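Local coordinates for protein putative peptidase (Bacteroides fragilis, PDB 5DYN) that is a clostripain-family cysteine protease that probably activates the B. fragilis toxin by proteolytic cleavage, represented here by an N-terminal piece of the enzyme, at residues I23-L28 against Y84-S89; P30-D35 against V114-G119; E38-M43 against G74-E79; N52-I57 against N104-E109. All coordinates share one frame; numbering follows the deposited sequence.

In the fold
Two helices lie on opposite faces of this chain's mixed sheet. Contact 1 joins the loops that follow strands 16-23 and 76-83. Contacts 2 and 3, centres about 17 Å apart, share helix 29-43 and a sodium ion, reaching the outermost strands within the chain, 110-116 and 76-83. Contact 4 joins strand 51-58 to the end of helix 92-105 on the other face. Along the chain, contacts 3 and 4 lie between the segments of contact 2, and contact 1 crosses contacts 2 and 4. Contact 1 touches contact 2 through Ile23-Ser117 and contact 4 through Ser89-Tyr56; Met43-Leu53 joins contacts 3 and 4. Distant sequence thus meets around one sheet, which continues into the neighbouring chain.

Contact 1: I23-L28 against Y84-S89; sequences IAQNSL and YPEQNS. With NA (sodium ion), chain C; NA (sodium ion), chain D.
Gln25 OE1 is shared by two sodium ions and is the chief polar link between 23-28 and 84-89. It lies 2.4 Å from the sodium of chain C and, at 2.5 Å, Gln25 OE1 also binds the sodium of chain D. The side chain gets there fully stretched, with CG opposite the backbone N (chi1 -168°) and the amide carried straight out towards the ions. Across the gap, the backbone carbonyl Gln87 O binds the chain C sodium at 2.3 Å, while Glu86 OE2 reaches the chain D sodium at a longer 2.7 Å, its chain folded back at chi2. The other carboxylate oxygen, Glu86 OE1, accepts from Gln87 N through its anti lone pair. Asp58 serves both ions, and Asp59 and Ser61 join it at the chain D sodium; Asp5 of the neighbouring chain completes the chain C site. Beside the metals, Ile23 CD1 rests 3.8 Å from Ser89 O, and the Ser89 hydroxyl turns to Asp58 and Tyr56. Gln25 OE1 and Glu86 OE1, both acceptors, sit 3.4 Å apart without a bond, so the cations probably offset this gathering of oxygens and allow the two loops to approach.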
loop_
_atom_site.group_PDB
_atom_site.type_symbol
_atom_site.label_atom_id
_atom_site.label_comp_id
_atom_site.label_asym_id
_atom_site.label_seq_id
_atom_site.Cartn_x
_atom_site.Cartn_y
_atom_site.Cartn_z
ATOM N N ILE A 23 -7.544 -2.420 -10.397
ATOM C CA ILE A 23 -8.503 -3.497 -10.219
ATOM C C ILE A 23 -9.796 -2.875 -9.704
ATOM O O ILE A 23 -10.031 -2.806 -8.496
ATOM C CB ILE A 23 -7.980 -4.571 -9.249
ATOM C CG1 ILE A 23 -6.587 -5.034 -9.682
ATOM C CG2 ILE A 23 -8.948 -5.743 -9.171
ATOM C CD1 ILE A 23 -5.923 -5.987 -8.711
ATOM N N ALA A 24 -10.626 -2.406 -10.630
ATOM C CA ALA A 24 -11.788 -1.598 -10.276
ATOM C C ALA A 24 -13.112 -2.340 -10.439
ATOM O O ALA A 24 -14.179 -1.738 -10.325
ATOM C CB ALA A 24 -11.799 -0.325 -11.106
ATOM N N GLN A 25 -13.050 -3.641 -10.699
ATOM C CA GLN A 25 -14.268 -4.431 -10.856
ATOM C C GLN A 25 -14.832 -4.776 -9.484
ATOM O O GLN A 25 -14.865 -5.938 -9.071
ATOM C CB GLN A 25 -14.000 -5.696 -11.674
ATOM C CG GLN A 25 -15.260 -6.415 -12.128
ATOM C CD GLN A 25 -14.967 -7.477 -13.159
ATOM O OE1 GLN A 25 -14.327 -7.208 -14.172
ATOM N NE2 GLN A 25 -15.417 -8.699 -12.900
ATOM N N ASN A 26 -15.279 -3.742 -8.784
ATOM C CA ASN A 26 -15.748 -3.871 -7.419
ATOM C C ASN A 26 -16.553 -2.646 -7.027
ATOM O O ASN A 26 -17.038 -1.916 -7.892
ATOM C CB ASN A 26 -14.566 -4.070 -6.470
ATOM C CG ASN A 26 -13.426 -3.111 -6.756
ATOM O OD1 ASN A 26 -13.643 -1.919 -6.966
ATOM N ND2 ASN A 26 -12.204 -3.633 -6.787
ATOM N N SER A 27 -16.680 -2.414 -5.726
ATOM C CA SER A 27 -17.460 -1.291 -5.222
ATOM C C SER A 27 -16.827 0.060 -5.558
ATOM O O SER A 27 -17.472 1.098 -5.428
ATOM C CB SER A 27 -17.643 -1.413 -3.709
ATOM O OG SER A 27 -16.434 -1.131 -3.031
ATOM N N LEU A 28 -15.570 0.047 -5.989
ATOM C CA LEU A 28 -14.852 1.285 -6.274
ATOM C C LEU A 28 -14.987 1.709 -7.730
ATOM O O LEU A 28 -14.465 2.753 -8.128
ATOM C CB LEU A 28 -13.374 1.135 -5.924
ATOM C CG LEU A 28 -13.083 0.777 -4.471
ATOM C CD1 LEU A 28 -11.616 0.444 -4.306
ATOM C CD2 LEU A 28 -13.493 1.917 -3.553
ATOM N N TYR A 84 -8.316 -5.903 -23.841
ATOM C CA TYR A 84 -8.318 -7.263 -23.329
ATOM C C TYR A 84 -9.728 -7.824 -23.274
ATOM O O TYR A 84 -10.691 -7.072 -23.125
ATOM C CB TYR A 84 -7.679 -7.310 -21.937
ATOM C CG TYR A 84 -6.283 -6.734 -21.879
ATOM C CD1 TYR A 84 -5.172 -7.528 -22.142
ATOM C CD2 TYR A 84 -6.073 -5.399 -21.557
ATOM C CE1 TYR A 84 -3.891 -7.009 -22.089
ATOM C CE2 TYR A 84 -4.795 -4.870 -21.502
ATOM C CZ TYR A 84 -3.707 -5.680 -21.770
ATOM O OH TYR A 84 -2.432 -5.163 -21.715
ATOM N N PRO A 85 -9.856 -9.153 -23.403
ATOM C CA PRO A 85 -11.126 -9.809 -23.088
ATOM C C PRO A 85 -11.384 -9.710 -21.596
ATOM O O PRO A 85 -10.459 -9.384 -20.852
ATOM C CB PRO A 85 -10.889 -11.258 -23.512
ATOM C CG PRO A 85 -9.410 -11.435 -23.381
ATOM C CD PRO A 85 -8.823 -10.120 -23.811
ATOM N N GLU A 86 -12.608 -9.979 -21.158
ATOM C CA GLU A 86 -12.890 -9.933 -19.733
ATOM C C GLU A 86 -12.054 -10.981 -19.016
ATOM O O GLU A 86 -11.897 -12.102 -19.497
ATOM C CB GLU A 86 -14.378 -10.137 -19.451
ATOM C CG GLU A 86 -15.173 -8.838 -19.310
ATOM C CD GLU A 86 -14.865 -8.063 -18.028
ATOM O OE1 GLU A 86 -13.859 -8.361 -17.343
ATOM O OE2 GLU A 86 -15.648 -7.145 -17.699
ATOM N N GLN A 87 -11.506 -10.602 -17.868
ATOM C CA GLN A 87 -10.527 -11.434 -17.190
ATOM C C GLN A 87 -10.383 -11.033 -15.734
ATOM O O GLN A 87 -10.744 -9.926 -15.349
ATOM C CB GLN A 87 -9.173 -11.329 -17.895
ATOM C CG GLN A 87 -8.620 -9.914 -17.923
ATOM C CD GLN A 87 -7.441 -9.763 -18.856
ATOM O OE1 GLN A 87 -7.062 -10.704 -19.551
ATOM N NE2 GLN A 87 -6.855 -8.574 -18.880
ATOM N N ASN A 88 -9.855 -11.945 -14.928
ATOM C CA ASN A 88 -9.535 -11.644 -13.543
ATOM C C ASN A 88 -8.232 -10.858 -13.463
ATOM O O ASN A 88 -7.151 -11.421 -13.626
ATOM C CB ASN A 88 -9.439 -12.935 -12.728
ATOM C CG ASN A 88 -8.950 -12.701 -11.313
ATOM O OD1 ASN A 88 -9.084 -11.607 -10.765
ATOM N ND2 ASN A 88 -8.388 -13.741 -10.708
ATOM N N SER A 89 -8.340 -9.556 -13.217
ATOM C CA SER A 89 -7.166 -8.692 -13.147
ATOM C C SER A 89 -6.399 -8.883 -11.838
ATOM O O SER A 89 -5.317 -8.324 -11.655
ATOM C CB SER A 89 -7.575 -7.230 -13.312
ATOM O OG SER A 89 -8.296 -7.050 -14.517
HETATM NA NA NA C . -12.364 -8.612 -14.352
HETATM NA NA NA D . -14.346 -5.552 -15.976
#

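Contact 2: P30-D35 against V114-G119; sequences PLASAD and VFWSHG. With NA (sodium ion), chain E.
The hydrogen bond of this contact runs from Trp116 NE1 to Asp35 OD2, 2.6 Å long and nearly straight at 160°. The acceptor lies in the plane of the indole, at its edge, and offers the anti lone pair, the one away from the other carboxylate oxygen. Ring and carboxylate stand almost perpendicular, 86° apart, so the indole N-H meets the carboxylate with the two groups crossed rather than coplanar.

The metal bond takes up the second oxygen. Asp35 OD1 binds the sodium of chain E at 2.4 Å, and a water sits 2.5 Å from that sodium. Glu38 of the same helix and the carbonyls of Pro61 and Ala63 of the neighbouring chain supply further ligands.

Apolar packing meets the six-membered half of the indole obliquely. Trp116 CH2 lies 3.7 Å from Ala32 CA and, at 3.9 Å, Trp116 CH2 also touches Ala32 CB. A chi1 of -162° swings the ring away from the backbone N and out to the helix, spanning the space between helix 30-35 and strand 114-116, whose axes are 12.4 Å apart. Ala24 and Leu28 also pack on it.

One buried carboxylate is therefore divided between an indole N-H and a cation, both of which would favour its charged form, and it ties the helix-to-sheet packing to a metal site shared with the neighbouring chain.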
loop_
_atom_site.group_PDB
_atom_site.type_symbol
_atom_site.label_atom_id
_atom_site.label_comp_id
_atom_site.label_asym_id
_atom_site.label_seq_id
_atom_site.Cartn_x
_atom_site.Cartn_y
_atom_site.Cartn_z
ATOM N N PRO A 30 -17.428 3.062 -9.455
ATOM C CA PRO A 30 -17.911 4.421 -9.735
ATOM C C PRO A 30 -16.875 5.512 -9.467
ATOM O O PRO A 30 -17.034 6.631 -9.949
ATOM C CB PRO A 30 -19.098 4.573 -8.778
ATOM C CG PRO A 30 -19.515 3.186 -8.460
ATOM C CD PRO A 30 -18.255 2.402 -8.427
ATOM N N LEU A 31 -15.834 5.186 -8.709
ATOM C CA LEU A 31 -14.813 6.162 -8.337
ATOM C C LEU A 31 -13.616 6.159 -9.287
ATOM O O LEU A 31 -12.779 7.059 -9.241
ATOM C CB LEU A 31 -14.334 5.896 -6.909
ATOM C CG LEU A 31 -15.352 6.123 -5.793
ATOM C CD1 LEU A 31 -14.914 5.416 -4.522
ATOM C CD2 LEU A 31 -15.530 7.613 -5.539
ATOM N N ALA A 32 -13.539 5.146 -10.142
ATOM C CA ALA A 32 -12.394 4.968 -11.032
ATOM C C ALA A 32 -12.280 6.094 -12.052
ATOM O O ALA A 32 -11.180 6.545 -12.376
ATOM C CB ALA A 32 -12.489 3.627 -11.743
ATOM N N SER A 33 -13.425 6.543 -12.551
ATOM C CA SER A 33 -13.472 7.564 -13.588
ATOM C C SER A 33 -12.843 8.881 -13.141
ATOM O O SER A 33 -12.044 9.474 -13.868
ATOM C CB SER A 33 -14.918 7.799 -14.024
ATOM O OG SER A 33 -14.988 8.813 -15.009
ATOM N N ALA A 34 -13.209 9.332 -11.946
ATOM C CA ALA A 34 -12.708 10.593 -11.410
ATOM C C ALA A 34 -11.187 10.605 -11.345
ATOM O O ALA A 34 -10.548 11.549 -11.807
ATOM C CB ALA A 34 -13.298 10.853 -10.035
ATOM N N ASP A 35 -10.616 9.547 -10.777
ATOM C CA ASP A 35 -9.166 9.413 -10.656
ATOM C C ASP A 35 -8.464 9.474 -12.009
ATOM O O ASP A 35 -7.474 10.187 -12.166
ATOM C CB ASP A 35 -8.813 8.107 -9.945
ATOM C CG ASP A 35 -9.020 8.186 -8.449
ATOM O OD1 ASP A 35 -9.621 9.180 -7.982
ATOM O OD2 ASP A 35 -8.588 7.251 -7.741
ATOM N N VAL A 114 1.633 1.992 -9.673
ATOM C CA VAL A 114 0.544 2.350 -8.777
ATOM C C VAL A 114 -0.451 1.202 -8.684
ATOM O O VAL A 114 -0.834 0.611 -9.696
ATOM C CB VAL A 114 -0.181 3.624 -9.252
ATOM C CG1 VAL A 114 -1.327 3.977 -8.314
ATOM C CG2 VAL A 114 0.800 4.774 -9.361
ATOM N N PHE A 115 -0.867 0.885 -7.465
ATOM C CA PHE A 115 -1.797 -0.212 -7.245
ATOM C C PHE A 115 -3.132 0.315 -6.734
ATOM O O PHE A 115 -3.235 0.807 -5.609
ATOM C CB PHE A 115 -1.187 -1.222 -6.278
ATOM C CG PHE A 115 0.064 -1.867 -6.801
ATOM C CD1 PHE A 115 1.300 -1.264 -6.619
ATOM C CD2 PHE A 115 0.003 -3.065 -7.493
ATOM C CE1 PHE A 115 2.454 -1.852 -7.107
ATOM C CE2 PHE A 115 1.155 -3.659 -7.981
ATOM C CZ PHE A 115 2.379 -3.051 -7.787
ATOM N N TRP A 116 -4.149 0.196 -7.583
ATOM C CA TRP A 116 -5.437 0.853 -7.391
ATOM C C TRP A 116 -6.555 -0.171 -7.226
ATOM O O TRP A 116 -7.023 -0.740 -8.217
ATOM C CB TRP A 116 -5.729 1.764 -8.591
ATOM C CG TRP A 116 -6.779 2.827 -8.386
ATOM C CD1 TRP A 116 -6.563 4.168 -8.221
ATOM C CD2 TRP A 116 -8.204 2.646 -8.358
ATOM N NE1 TRP A 116 -7.760 4.828 -8.086
ATOM C CE2 TRP A 116 -8.782 3.919 -8.162
ATOM C CE3 TRP A 116 -9.046 1.534 -8.474
ATOM C CZ2 TRP A 116 -10.161 4.107 -8.076
ATOM C CZ3 TRP A 116 -10.413 1.723 -8.387
ATOM C CH2 TRP A 116 -10.957 3.001 -8.192
ATOM N N SER A 117 -6.978 -0.400 -5.982
ATOM C CA SER A 117 -8.076 -1.325 -5.690
ATOM C C SER A 117 -8.430 -1.335 -4.205
ATOM O O SER A 117 -8.033 -0.444 -3.456
ATOM C CB SER A 117 -7.720 -2.747 -6.133
ATOM O OG SER A 117 -8.873 -3.561 -6.198
ATOM N N HIS A 118 -9.184 -2.347 -3.789
ATOM C CA HIS A 118 -9.389 -2.616 -2.369
ATOM C C HIS A 118 -8.137 -3.270 -1.801
ATOM O O HIS A 118 -7.386 -3.919 -2.529
ATOM C CB HIS A 118 -10.604 -3.517 -2.138
ATOM C CG HIS A 118 -11.912 -2.791 -2.188
ATOM N ND1 HIS A 118 -12.219 -1.751 -1.337
ATOM C CD2 HIS A 118 -12.998 -2.964 -2.978
ATOM C CE1 HIS A 118 -13.435 -1.309 -1.607
ATOM N NE2 HIS A 118 -13.930 -2.029 -2.597
ATOM N N GLY A 119 -7.915 -3.104 -0.504
ATOM C CA GLY A 119 -6.722 -3.627 0.128
ATOM C C GLY A 119 -6.998 -4.246 1.482
ATOM O O GLY A 119 -7.913 -3.831 2.193
HETATM NA NA NA E . -8.945 11.055 -6.576
HETATM O O HOH W 1 -11.240 12.099 -6.166
#

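Contact 3: E38-M43 against G74-E79; sequences EMKEGM and GKVVEE. With NA (sodium ion), chain E.
The carboxylate of Glu78 is met by Lys40, whose NZ reaches OE2 on the anti side and only 18° out of the carboxylate plane. This salt bridge and hydrogen bond, Lys40 NZ to Glu78 OE2, measures 2.6 Å. The methylene behind the ammonium group follows, with Lys40 CE passing 3.7 Å from Glu78 CG. A second flat group, the carboxylate of Glu38, has both its oxygens turned to the sodium of chain E, unevenly: Glu38 OE1 is 2.5 Å from the ion and Glu38 OE2 a longer 3.0 Å. Asp35, one turn earlier on the helix, shares that ion.

Val76 packs at the other end of the lysine, against the helix, its two methyls splitting the work. Val76 CG1 presses on the root of the lysine, 3.6 Å from Lys40 CB, while Val76 CG2 nestles 3.3 Å from the backbone atom Lys40 O and 4.1 Å from Met43 CB. Lys40 is extended beyond CG and carries its charge past the valine to Glu78. Met43, by contrast, bends at chi2 and chi3, turning its terminal methyl CE away from the strand and onto Leu53.

Helix 38-43 crosses strand 76-79 at 125° with 8.5 Å between axes, an oblique seating on an edge strand of this chain's sheet. Because Glu78 is exposed, its ion pair with Lys40 lies at the margin, where water probably weakens it, and the valine contacts at the root of the lysine supply the apolar part of the join.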
loop_
_atom_site.group_PDB
_atom_site.type_symbol
_atom_site.label_atom_id
_atom_site.label_comp_id
_atom_site.label_asym_id
_atom_site.label_seq_id
_atom_site.Cartn_x
_atom_site.Cartn_y
_atom_site.Cartn_z
ATOM N N GLU A 38 -8.522 12.877 -13.135
ATOM C CA GLU A 38 -7.532 13.602 -12.347
ATOM C C GLU A 38 -6.121 13.340 -12.869
ATOM O O GLU A 38 -5.249 14.205 -12.795
ATOM C CB GLU A 38 -7.625 13.212 -10.875
ATOM C CG GLU A 38 -8.878 13.698 -10.173
ATOM C CD GLU A 38 -8.982 13.175 -8.754
ATOM O OE1 GLU A 38 -7.979 12.628 -8.245
ATOM O OE2 GLU A 38 -10.067 13.298 -8.151
ATOM N N MET A 39 -5.903 12.142 -13.398
ATOM C CA MET A 39 -4.608 11.788 -13.962
ATOM C C MET A 39 -4.324 12.596 -15.224
ATOM O O MET A 39 -3.215 13.099 -15.406
ATOM C CB MET A 39 -4.544 10.289 -14.259
ATOM C CG MET A 39 -4.558 9.431 -13.010
ATOM S SD MET A 39 -4.698 7.659 -13.305
ATOM C CE MET A 39 -4.905 7.094 -11.615
ATOM N N LYS A 40 -5.325 12.716 -16.092
ATOM C CA LYS A 40 -5.200 13.531 -17.298
ATOM C C LYS A 40 -4.855 14.967 -16.937
ATOM O O LYS A 40 -3.942 15.563 -17.506
ATOM C CB LYS A 40 -6.493 13.502 -18.112
ATOM C CG LYS A 40 -6.849 12.150 -18.688
ATOM C CD LYS A 40 -8.176 12.221 -19.417
ATOM C CE LYS A 40 -8.685 10.839 -19.758
ATOM N NZ LYS A 40 -10.021 10.892 -20.411
ATOM N N GLU A 41 -5.600 15.511 -15.981
ATOM C CA GLU A 41 -5.376 16.862 -15.488
ATOM C C GLU A 41 -3.963 17.030 -14.935
ATOM O O GLU A 41 -3.297 18.029 -15.204
ATOM C CB GLU A 41 -6.411 17.199 -14.416
ATOM C CG GLU A 41 -6.129 18.463 -13.632
ATOM C CD GLU A 41 -7.307 18.872 -12.771
ATOM O OE1 GLU A 41 -8.324 18.143 -12.778
ATOM O OE2 GLU A 41 -7.215 19.914 -12.085
ATOM N N GLY A 42 -3.506 16.045 -14.166
ATOM C CA GLY A 42 -2.168 16.085 -13.602
ATOM C C GLY A 42 -1.109 15.882 -14.668
ATOM O O GLY A 42 0.010 16.384 -14.561
ATOM N N MET A 43 -1.473 15.145 -15.708
ATOM C CA MET A 43 -0.563 14.857 -16.808
ATOM C C MET A 43 -0.248 16.118 -17.612
ATOM O O MET A 43 0.736 16.167 -18.353
ATOM C CB MET A 43 -1.167 13.772 -17.705
ATOM C CG MET A 43 -0.259 13.258 -18.804
ATOM S SD MET A 43 1.449 13.004 -18.290
ATOM C CE MET A 43 1.253 11.832 -16.970
ATOM N N GLY A 74 -0.973 19.684 -27.367
ATOM C CA GLY A 74 -0.706 19.695 -25.939
ATOM C C GLY A 74 -1.850 19.179 -25.086
ATOM O O GLY A 74 -1.712 19.029 -23.871
ATOM N N LYS A 75 -2.986 18.911 -25.722
ATOM C CA LYS A 75 -4.149 18.371 -25.027
ATOM C C LYS A 75 -3.905 16.919 -24.626
ATOM O O LYS A 75 -3.456 16.113 -25.438
ATOM C CB LYS A 75 -5.394 18.477 -25.914
ATOM C CG LYS A 75 -6.640 17.798 -25.358
ATOM C CD LYS A 75 -7.813 17.925 -26.323
ATOM C CE LYS A 75 -8.973 18.697 -25.712
ATOM N NZ LYS A 75 -10.031 17.787 -25.193
ATOM N N VAL A 76 -4.193 16.589 -23.371
ATOM C CA VAL A 76 -4.023 15.221 -22.891
ATOM C C VAL A 76 -5.033 14.290 -23.556
ATOM O O VAL A 76 -6.233 14.558 -23.548
ATOM C CB VAL A 76 -4.171 15.135 -21.359
ATOM C CG1 VAL A 76 -4.183 13.683 -20.903
ATOM C CG2 VAL A 76 -3.047 15.902 -20.677
ATOM N N VAL A 77 -4.541 13.202 -24.140
ATOM C CA VAL A 77 -5.401 12.262 -24.851
ATOM C C VAL A 77 -5.109 10.811 -24.471
ATOM O O VAL A 77 -3.970 10.452 -24.169
ATOM C CB VAL A 77 -5.261 12.415 -26.384
ATOM C CG1 VAL A 77 -5.804 13.762 -26.840
ATOM C CG2 VAL A 77 -3.807 12.245 -26.812
ATOM N N GLU A 78 -6.149 9.984 -24.487
ATOM C CA GLU A 78 -6.002 8.560 -24.216
ATOM C C GLU A 78 -5.493 7.822 -25.447
ATOM O O GLU A 78 -6.038 7.974 -26.537
ATOM C CB GLU A 78 -7.332 7.951 -23.769
ATOM C CG GLU A 78 -7.938 8.567 -22.525
ATOM C CD GLU A 78 -9.262 7.924 -22.168
ATOM O OE1 GLU A 78 -9.599 6.888 -22.781
ATOM O OE2 GLU A 78 -9.968 8.451 -21.284
ATOM N N GLU A 79 -4.453 7.016 -25.267
ATOM C CA GLU A 79 -3.914 6.212 -26.356
ATOM C C GLU A 79 -4.029 4.729 -26.033
ATOM O O GLU A 79 -3.411 4.246 -25.086
ATOM C CB GLU A 79 -2.455 6.581 -26.627
ATOM C CG GLU A 79 -2.222 8.064 -26.859
ATOM C CD GLU A 79 -0.748 8.423 -26.906
ATOM O OE1 GLU A 79 0.088 7.495 -26.897
ATOM O OE2 GLU A 79 -0.429 9.631 -26.949
HETATM NA NA NA E . -8.945 11.055 -6.576
HETATM O O HOH W 1 -11.240 12.099 -6.166
#

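Contact 4: N52-I57 against N104-E109; sequences NLLVYI and NQYKAE
Leu54 and Asn52 approach the phenol ring of Tyr106 together, and these two strand residues form the first shell. Leu54 CD1 lies over one face in a CH-pi contact, 4.2 Å from the ring centroid and 22° off the normal, displaced towards the rim. Its sister methyl comes in still closer to the ring atoms: Leu54 CD2 is 3.5 Å from Tyr106 CD2. Asn52 comes from the other half of the ring, where its OD1 touches Tyr106 CD1 at 3.4 Å, with amide and ring planes inclined at 44°.

Turned away from its own carbonyl carbon (chi1 -64°), the tyrosine ring heads for the strand just after helix 92-105 ends. Beside that helix end, Lys107 NZ folds back to donate to Asn104 O at 3.1 Å, in the carbonyl plane and onto a lone pair.

A second shell fixes the asparagine. Its ND2 bonds to Thr17 OG1 and its OD1 takes a hydrogen bond from Arg67, a residue that Tyr106 also touches; the same Thr17 hydroxyl reaches the backbone carbonyl of Tyr106. Further along, alternate residues face the other way, so that Leu53, Val55 and Ile57 meet helix 29-43.

Thus both polar atoms of the buried Asn52 amide are satisfied by neighbours rather than by the ring, and the tyrosine joins the helix-to-sheet layer through a CH-pi and van der Waals contact with Leu54 and an unbonded approach of the Asn52 oxygen, with Thr17 linking its backbone to the asparagine.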
loop_
_atom_site.group_PDB
_atom_site.type_symbol
_atom_site.label_atom_id
_atom_site.label_comp_id
_atom_site.label_asym_id
_atom_site.label_seq_id
_atom_site.Cartn_x
_atom_site.Cartn_y
_atom_site.Cartn_z
ATOM N N ASN A 52 6.041 8.565 -19.256
ATOM C CA ASN A 52 5.003 7.685 -19.779
ATOM C C ASN A 52 4.047 7.206 -18.693
ATOM O O ASN A 52 4.398 6.344 -17.884
ATOM C CB ASN A 52 5.625 6.474 -20.472
ATOM C CG ASN A 52 6.589 6.862 -21.572
ATOM O OD1 ASN A 52 6.177 7.237 -22.670
ATOM N ND2 ASN A 52 7.882 6.762 -21.286
ATOM N N LEU A 53 2.841 7.765 -18.674
ATOM C CA LEU A 53 1.812 7.297 -17.754
ATOM C C LEU A 53 0.896 6.296 -18.434
ATOM O O LEU A 53 0.032 6.662 -19.232
ATOM C CB LEU A 53 0.985 8.455 -17.207
ATOM C CG LEU A 53 -0.098 8.046 -16.203
ATOM C CD1 LEU A 53 0.522 7.325 -15.010
ATOM C CD2 LEU A 53 -0.909 9.247 -15.744
ATOM N N LEU A 54 1.091 5.027 -18.111
ATOM C CA LEU A 54 0.241 3.978 -18.643
ATOM C C LEU A 54 -0.814 3.614 -17.610
ATOM O O LEU A 54 -0.561 3.645 -16.407
ATOM C CB LEU A 54 1.070 2.757 -19.043
ATOM C CG LEU A 54 1.645 2.779 -20.466
ATOM C CD1 LEU A 54 2.508 4.002 -20.732
ATOM C CD2 LEU A 54 2.439 1.524 -20.728
ATOM N N VAL A 55 -2.006 3.286 -18.086
ATOM C CA VAL A 55 -3.114 2.985 -17.198
ATOM C C VAL A 55 -3.795 1.692 -17.604
ATOM O O VAL A 55 -4.295 1.566 -18.721
ATOM C CB VAL A 55 -4.158 4.123 -17.190
ATOM C CG1 VAL A 55 -5.472 3.638 -16.604
ATOM C CG2 VAL A 55 -3.633 5.336 -16.434
ATOM N N TYR A 56 -3.799 0.726 -16.698
ATOM C CA TYR A 56 -4.618 -0.461 -16.874
ATOM C C TYR A 56 -5.880 -0.295 -16.033
ATOM O O TYR A 56 -5.807 -0.146 -14.814
ATOM C CB TYR A 56 -3.855 -1.726 -16.478
ATOM C CG TYR A 56 -4.701 -2.975 -16.533
ATOM C CD1 TYR A 56 -4.955 -3.612 -17.740
ATOM C CD2 TYR A 56 -5.258 -3.511 -15.379
ATOM C CE1 TYR A 56 -5.733 -4.752 -17.795
ATOM C CE2 TYR A 56 -6.036 -4.645 -15.423
ATOM C CZ TYR A 56 -6.272 -5.263 -16.634
ATOM O OH TYR A 56 -7.051 -6.398 -16.683
ATOM N N ILE A 57 -7.035 -0.297 -16.686
ATOM C CA ILE A 57 -8.295 -0.113 -15.979
ATOM C C ILE A 57 -9.271 -1.240 -16.293
ATOM O O ILE A 57 -9.618 -1.488 -17.450
ATOM C CB ILE A 57 -8.940 1.261 -16.315
ATOM C CG1 ILE A 57 -10.405 1.306 -15.868
ATOM C CG2 ILE A 57 -8.811 1.581 -17.798
ATOM C CD1 ILE A 57 -10.588 1.446 -14.367
ATOM N N ASN A 104 7.901 -3.045 -21.369
ATOM C CA ASN A 104 8.709 -3.411 -22.530
ATOM C C ASN A 104 8.449 -2.480 -23.712
ATOM O O ASN A 104 9.339 -2.233 -24.524
ATOM C CB ASN A 104 8.453 -4.860 -22.941
ATOM C CG ASN A 104 8.945 -5.854 -21.908
ATOM O OD1 ASN A 104 10.019 -5.685 -21.330
ATOM N ND2 ASN A 104 8.160 -6.899 -21.669
ATOM N N GLN A 105 7.229 -1.961 -23.805
ATOM C CA GLN A 105 6.897 -1.010 -24.856
ATOM C C GLN A 105 7.399 0.388 -24.516
ATOM O O GLN A 105 7.631 1.208 -25.408
ATOM C CB GLN A 105 5.387 -0.970 -25.102
ATOM C CG GLN A 105 4.840 -2.163 -25.867
ATOM C CD GLN A 105 3.571 -1.828 -26.629
ATOM O OE1 GLN A 105 3.422 -0.723 -27.154
ATOM N NE2 GLN A 105 2.648 -2.782 -26.689
ATOM N N TYR A 106 7.566 0.660 -23.226
ATOM C CA TYR A 106 7.976 1.989 -22.791
ATOM C C TYR A 106 9.108 1.944 -21.776
ATOM O O TYR A 106 8.936 2.333 -20.621
ATOM C CB TYR A 106 6.778 2.749 -22.217
ATOM C CG TYR A 106 5.706 3.010 -23.247
ATOM C CD1 TYR A 106 5.768 4.124 -24.074
ATOM C CD2 TYR A 106 4.643 2.131 -23.410
ATOM C CE1 TYR A 106 4.797 4.361 -25.027
ATOM C CE2 TYR A 106 3.667 2.359 -24.358
ATOM C CZ TYR A 106 3.748 3.474 -25.164
ATOM O OH TYR A 106 2.778 3.704 -26.110
ATOM N N LYS A 107 10.267 1.463 -22.216
ATOM C CA LYS A 107 11.468 1.499 -21.394
ATOM C C LYS A 107 11.813 2.942 -21.046
ATOM O O LYS A 107 11.599 3.851 -21.847
ATOM C CB LYS A 107 12.644 0.827 -22.111
ATOM C CG LYS A 107 12.620 -0.694 -22.064
ATOM C CD LYS A 107 12.465 -1.299 -23.451
ATOM C CE LYS A 107 12.409 -2.818 -23.388
ATOM N NZ LYS A 107 12.156 -3.431 -24.722
ATOM N N ALA A 108 12.334 3.149 -19.844
ATOM C CA ALA A 108 12.720 4.485 -19.412
ATOM C C ALA A 108 13.901 4.430 -18.453
ATOM O O ALA A 108 14.413 3.355 -18.140
ATOM C CB ALA A 108 11.544 5.189 -18.763
ATOM N N GLU A 109 14.336 5.600 -17.998
ATOM C CA GLU A 109 15.421 5.688 -17.032
ATOM C C GLU A 109 14.954 5.205 -15.666
ATOM O O GLU A 109 15.667 4.478 -14.978
ATOM C CB GLU A 109 15.940 7.122 -16.940
ATOM C CG GLU A 109 16.958 7.351 -15.844
ATOM C CD GLU A 109 17.492 8.767 -15.851
ATOM O OE1 GLU A 109 17.983 9.209 -16.912
ATOM O OE2 GLU A 109 17.420 9.439 -14.800
#